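Local atomic coordinates of uncharacterized conserved protein (Methanopyrus kandleri AV19, PDB entry 2QYA), a protein that is of unknown function and belongs to a family of conserved but uncharacterised proteins, forming a two-chain assembly in the crystal. Residues A4-D15 with S46-I59. The protein carries 2 engineered substitutions. Residues are numbered along the deposited sequence; the frame is centred on the assembly and turned at random.
Engineered in segment 46-59: Met-50 (natural residue Leu).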
# COMPACT_ATOMS: atom_id res chain seq x y z
N ALA A 4 20.67 -6.14 -17.42
CA ALA A 4 19.42 -5.32 -17.47
C ALA A 4 18.45 -5.80 -16.36
O ALA A 4 17.77 -6.82 -16.55
CB ALA A 4 18.79 -5.49 -18.80
N ARG A 5 18.40 -5.10 -15.24
CA ARG A 5 17.70 -5.64 -14.06
C ARG A 5 16.67 -4.71 -13.42
O ARG A 5 16.87 -3.51 -13.27
CB ARG A 5 18.70 -6.08 -12.97
CG ARG A 5 19.58 -7.29 -13.29
CD ARG A 5 18.87 -8.60 -13.06
NE ARG A 5 19.80 -9.72 -13.13
CZ ARG A 5 20.33 -10.35 -12.08
NH1 ARG A 5 20.03 -10.00 -10.83
NH2 ARG A 5 21.17 -11.34 -12.30
N VAL A 6 15.58 -5.30 -12.96
CA VAL A 6 14.58 -4.54 -12.22
C VAL A 6 14.45 -5.05 -10.77
O VAL A 6 14.44 -6.25 -10.54
CB VAL A 6 13.25 -4.63 -13.00
CG1 VAL A 6 12.59 -5.99 -12.77
CG2 VAL A 6 12.35 -3.51 -12.64
N LEU A 7 14.33 -4.14 -9.80
CA LEU A 7 14.03 -4.50 -8.40
C LEU A 7 12.52 -4.67 -8.13
O LEU A 7 11.69 -3.77 -8.42
CB LEU A 7 14.61 -3.44 -7.44
CG LEU A 7 16.08 -3.05 -7.64
CD1 LEU A 7 16.45 -1.80 -6.88
CD2 LEU A 7 17.00 -4.21 -7.28
N LEU A 8 12.15 -5.84 -7.60
CA LEU A 8 10.77 -6.10 -7.23
C LEU A 8 10.67 -6.26 -5.71
O LEU A 8 11.36 -7.09 -5.09
CB LEU A 8 10.20 -7.31 -7.96
CG LEU A 8 8.77 -7.77 -7.69
CD1 LEU A 8 7.69 -6.70 -7.91
CD2 LEU A 8 8.48 -8.94 -8.61
N ASN A 9 9.82 -5.43 -5.12
CA ASN A 9 9.62 -5.39 -3.70
C ASN A 9 8.12 -5.55 -3.49
O ASN A 9 7.36 -4.66 -3.89
CB ASN A 9 10.17 -4.08 -3.16
CG ASN A 9 10.07 -3.96 -1.62
OD1 ASN A 9 9.77 -4.93 -0.91
ND2 ASN A 9 10.32 -2.74 -1.11
N ILE A 10 7.72 -6.70 -2.93
CA ILE A 10 6.32 -7.03 -2.61
C ILE A 10 6.11 -7.16 -1.10
O ILE A 10 6.74 -8.00 -0.44
CB ILE A 10 5.87 -8.37 -3.22
CG1 ILE A 10 5.95 -8.36 -4.75
CG2 ILE A 10 4.44 -8.74 -2.71
CD1 ILE A 10 5.70 -9.73 -5.42
N HIS A 11 5.20 -6.35 -0.55
CA HIS A 11 4.83 -6.43 0.85
C HIS A 11 3.31 -6.31 1.02
O HIS A 11 2.67 -5.45 0.41
CB HIS A 11 5.52 -5.33 1.65
CG HIS A 11 5.57 -5.61 3.11
ND1 HIS A 11 6.45 -6.52 3.66
CD2 HIS A 11 4.81 -5.16 4.13
CE1 HIS A 11 6.25 -6.60 4.96
NE2 HIS A 11 5.25 -5.79 5.27
N GLY A 12 2.73 -7.19 1.83
CA GLY A 12 1.32 -7.13 2.15
C GLY A 12 1.10 -6.75 3.61
O GLY A 12 1.72 -7.34 4.50
N THR A 13 0.22 -5.77 3.84
CA THR A 13 -0.19 -5.37 5.18
C THR A 13 -1.63 -4.86 5.21
O THR A 13 -2.05 -4.17 4.28
CB THR A 13 0.78 -4.34 5.79
OG1 THR A 13 1.35 -3.53 4.75
CG2 THR A 13 1.91 -5.09 6.52
N GLY A 14 -2.38 -5.21 6.25
CA GLY A 14 -3.80 -4.85 6.33
C GLY A 14 -4.59 -5.38 5.14
O GLY A 14 -4.69 -6.60 4.94
N ASP A 15 -5.16 -4.46 4.35
CA ASP A 15 -5.99 -4.83 3.18
C ASP A 15 -5.25 -4.70 1.86
O ASP A 15 -5.86 -4.89 0.81
CB ASP A 15 -7.21 -3.92 3.10
CG ASP A 15 -8.05 -4.00 4.31
OD1 ASP A 15 -8.62 -5.08 4.55
OD2 ASP A 15 -8.17 -3.00 5.04
N SER A 46 13.99 -1.26 -2.81
CA SER A 46 15.03 -2.22 -2.52
C SER A 46 14.38 -3.54 -2.64
O SER A 46 13.83 -4.04 -1.66
CB SER A 46 15.55 -2.07 -1.09
OG SER A 46 14.53 -2.46 -0.18
N GLY A 47 14.42 -4.13 -3.82
CA GLY A 47 13.70 -5.35 -4.04
C GLY A 47 14.59 -6.50 -4.39
O GLY A 47 15.82 -6.38 -4.33
N LYS A 48 13.98 -7.62 -4.71
CA LYS A 48 14.72 -8.69 -5.33
C LYS A 48 15.10 -8.27 -6.76
O LYS A 48 14.23 -7.83 -7.55
CB LYS A 48 13.88 -9.97 -5.34
CG LYS A 48 14.52 -11.12 -6.11
CD LYS A 48 13.75 -12.42 -5.90
CE LYS A 48 14.34 -13.54 -6.76
NZ LYS A 48 13.86 -14.90 -6.39
N SER A 49 16.38 -8.40 -7.10
CA SER A 49 16.85 -8.00 -8.43
C SER A 49 16.51 -9.11 -9.39
O SER A 49 16.85 -10.28 -9.16
CB SER A 49 18.34 -7.67 -8.44
OG SER A 49 18.84 -7.32 -9.73
N MET A 50 15.77 -8.78 -10.44
CA MET A 50 15.45 -9.81 -11.42
C MET A 50 15.35 -9.28 -12.84
O MET A 50 15.38 -8.08 -13.10
CB MET A 50 14.22 -10.65 -11.00
CG MET A 50 12.86 -9.91 -10.91
SD MET A 50 11.57 -10.66 -9.84
CE MET A 50 11.22 -12.20 -10.52
N GLU A 51 15.30 -10.23 -13.76
CA GLU A 51 15.21 -9.99 -15.17
C GLU A 51 13.74 -9.66 -15.48
O GLU A 51 12.83 -10.36 -15.03
CB GLU A 51 15.69 -11.24 -15.93
CG GLU A 51 15.84 -11.09 -17.45
CD GLU A 51 16.98 -10.14 -17.90
OE1 GLU A 51 17.85 -9.75 -17.07
OE2 GLU A 51 16.99 -9.78 -19.12
N PRO A 52 13.52 -8.60 -16.27
CA PRO A 52 12.19 -8.06 -16.63
C PRO A 52 11.13 -9.13 -16.88
O PRO A 52 10.04 -9.04 -16.33
CB PRO A 52 12.46 -7.25 -17.91
CG PRO A 52 13.99 -7.30 -18.14
CD PRO A 52 14.61 -7.82 -16.88
N ASP A 53 11.46 -10.13 -17.69
CA ASP A 53 10.52 -11.20 -18.01
C ASP A 53 10.09 -11.96 -16.77
O ASP A 53 8.93 -12.33 -16.65
CB ASP A 53 11.10 -12.18 -19.03
CG ASP A 53 11.07 -11.65 -20.44
OD1 ASP A 53 10.82 -10.42 -20.67
OD2 ASP A 53 11.32 -12.48 -21.35
N ARG A 54 11.02 -12.21 -15.86
CA ARG A 54 10.67 -12.85 -14.59
C ARG A 54 9.87 -11.91 -13.69
O ARG A 54 8.97 -12.36 -12.99
CB ARG A 54 11.90 -13.41 -13.85
CG ARG A 54 11.51 -14.50 -12.83
CD ARG A 54 12.70 -15.21 -12.11
NE ARG A 54 12.26 -16.15 -11.06
CZ ARG A 54 11.56 -17.28 -11.25
NH1 ARG A 54 11.24 -18.06 -10.20
NH2 ARG A 54 11.17 -17.65 -12.47
N ALA A 55 10.19 -10.62 -13.71
CA ALA A 55 9.40 -9.65 -12.95
C ALA A 55 7.93 -9.62 -13.42
O ALA A 55 7.01 -9.74 -12.60
CB ALA A 55 10.03 -8.27 -12.99
N ALA A 56 7.73 -9.53 -14.74
CA ALA A 56 6.39 -9.59 -15.35
C ALA A 56 5.59 -10.81 -14.93
O ALA A 56 4.39 -10.70 -14.63
CB ALA A 56 6.48 -9.50 -16.88
N LYS A 57 6.26 -11.97 -14.89
CA LYS A 57 5.60 -13.21 -14.45
C LYS A 57 5.15 -13.10 -12.98
O LYS A 57 4.01 -13.41 -12.67
CB LYS A 57 6.52 -14.41 -14.69
CG LYS A 57 6.06 -15.72 -14.09
CD LYS A 57 6.83 -16.92 -14.65
CE LYS A 57 6.45 -18.24 -13.93
NZ LYS A 57 7.08 -18.32 -12.56
N LYS A 58 6.05 -12.65 -12.10
CA LYS A 58 5.71 -12.51 -10.67
C LYS A 58 4.59 -11.49 -10.42
O LYS A 58 3.77 -11.67 -9.52
CB LYS A 58 6.94 -12.15 -9.83
CG LYS A 58 7.44 -13.27 -8.88
CD LYS A 58 8.05 -14.47 -9.64
CE LYS A 58 8.68 -15.56 -8.69
NZ LYS A 58 9.93 -15.09 -7.98
N ILE A 59 4.59 -10.41 -11.19
CA ILE A 59 3.57 -9.37 -11.10
C ILE A 59 2.21 -9.93 -11.49
O ILE A 59 1.26 -9.81 -10.73
CB ILE A 59 3.97 -8.08 -11.92
CG1 ILE A 59 4.50 -7.02 -10.99
CG2 ILE A 59 2.81 -7.49 -12.65
CD1 ILE A 59 5.74 -7.39 -10.35
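Ala-4 turns its carbonyl O to CD of Pro-52, 3.3 Å away, where the chain leaves strand 48-50 through the N-cap residue Glu-51. Next along, Arg-5 bends at chi2 and brings its guanidinium back beside Ser-49: NH1 donates to OG over 3.1 Å, with OG tilted 15° from the guanidinium plane. The same hydroxyl is hydrogen-bonded to Glu-24, so it links acid and guanidinium; an alanine in place of Ser-49 would probably leave NH1 of Arg-5 without this acceptor and the guanidinium freer to swing. Val-6 and Met-50 form an antiparallel hydrogen-bonded pair, with Val-6 N to Met-50 O at 2.8 Å and nearly straight. CG1 of Val-6, set between backbone N and carbonyl carbon, presses on CB of Ala-55 at a tight 3.4 Å. Leu-7 sits in the non-hydrogen-bonded pair with Ser-49, and its CD2 lies 3.9 Å from the serine CB. Leu-8 pairs with Lys-48 through two backbone bonds; the one from Lys-48 N to Leu-8 O is more bent (141°). Leu-8 swings CG opposite its own amide N (chi1 179°), which brings CD2 to SD of the engineered Met-50 at 3.7 Å and to CB of Lys-58 at 3.8 Å. Asn-9 lays CB against CA of Gly-47, just before strand 48-50 begins. Strand 48-50 is an outermost strand of the mixed sheet within this chain, beside strand 6-13, whose other neighbour is strand 16-23; helix 52-66 packs against the sheet face that carries Val-6 and Leu-8, with Ala-55 also touching Val-84 of helix 79-87.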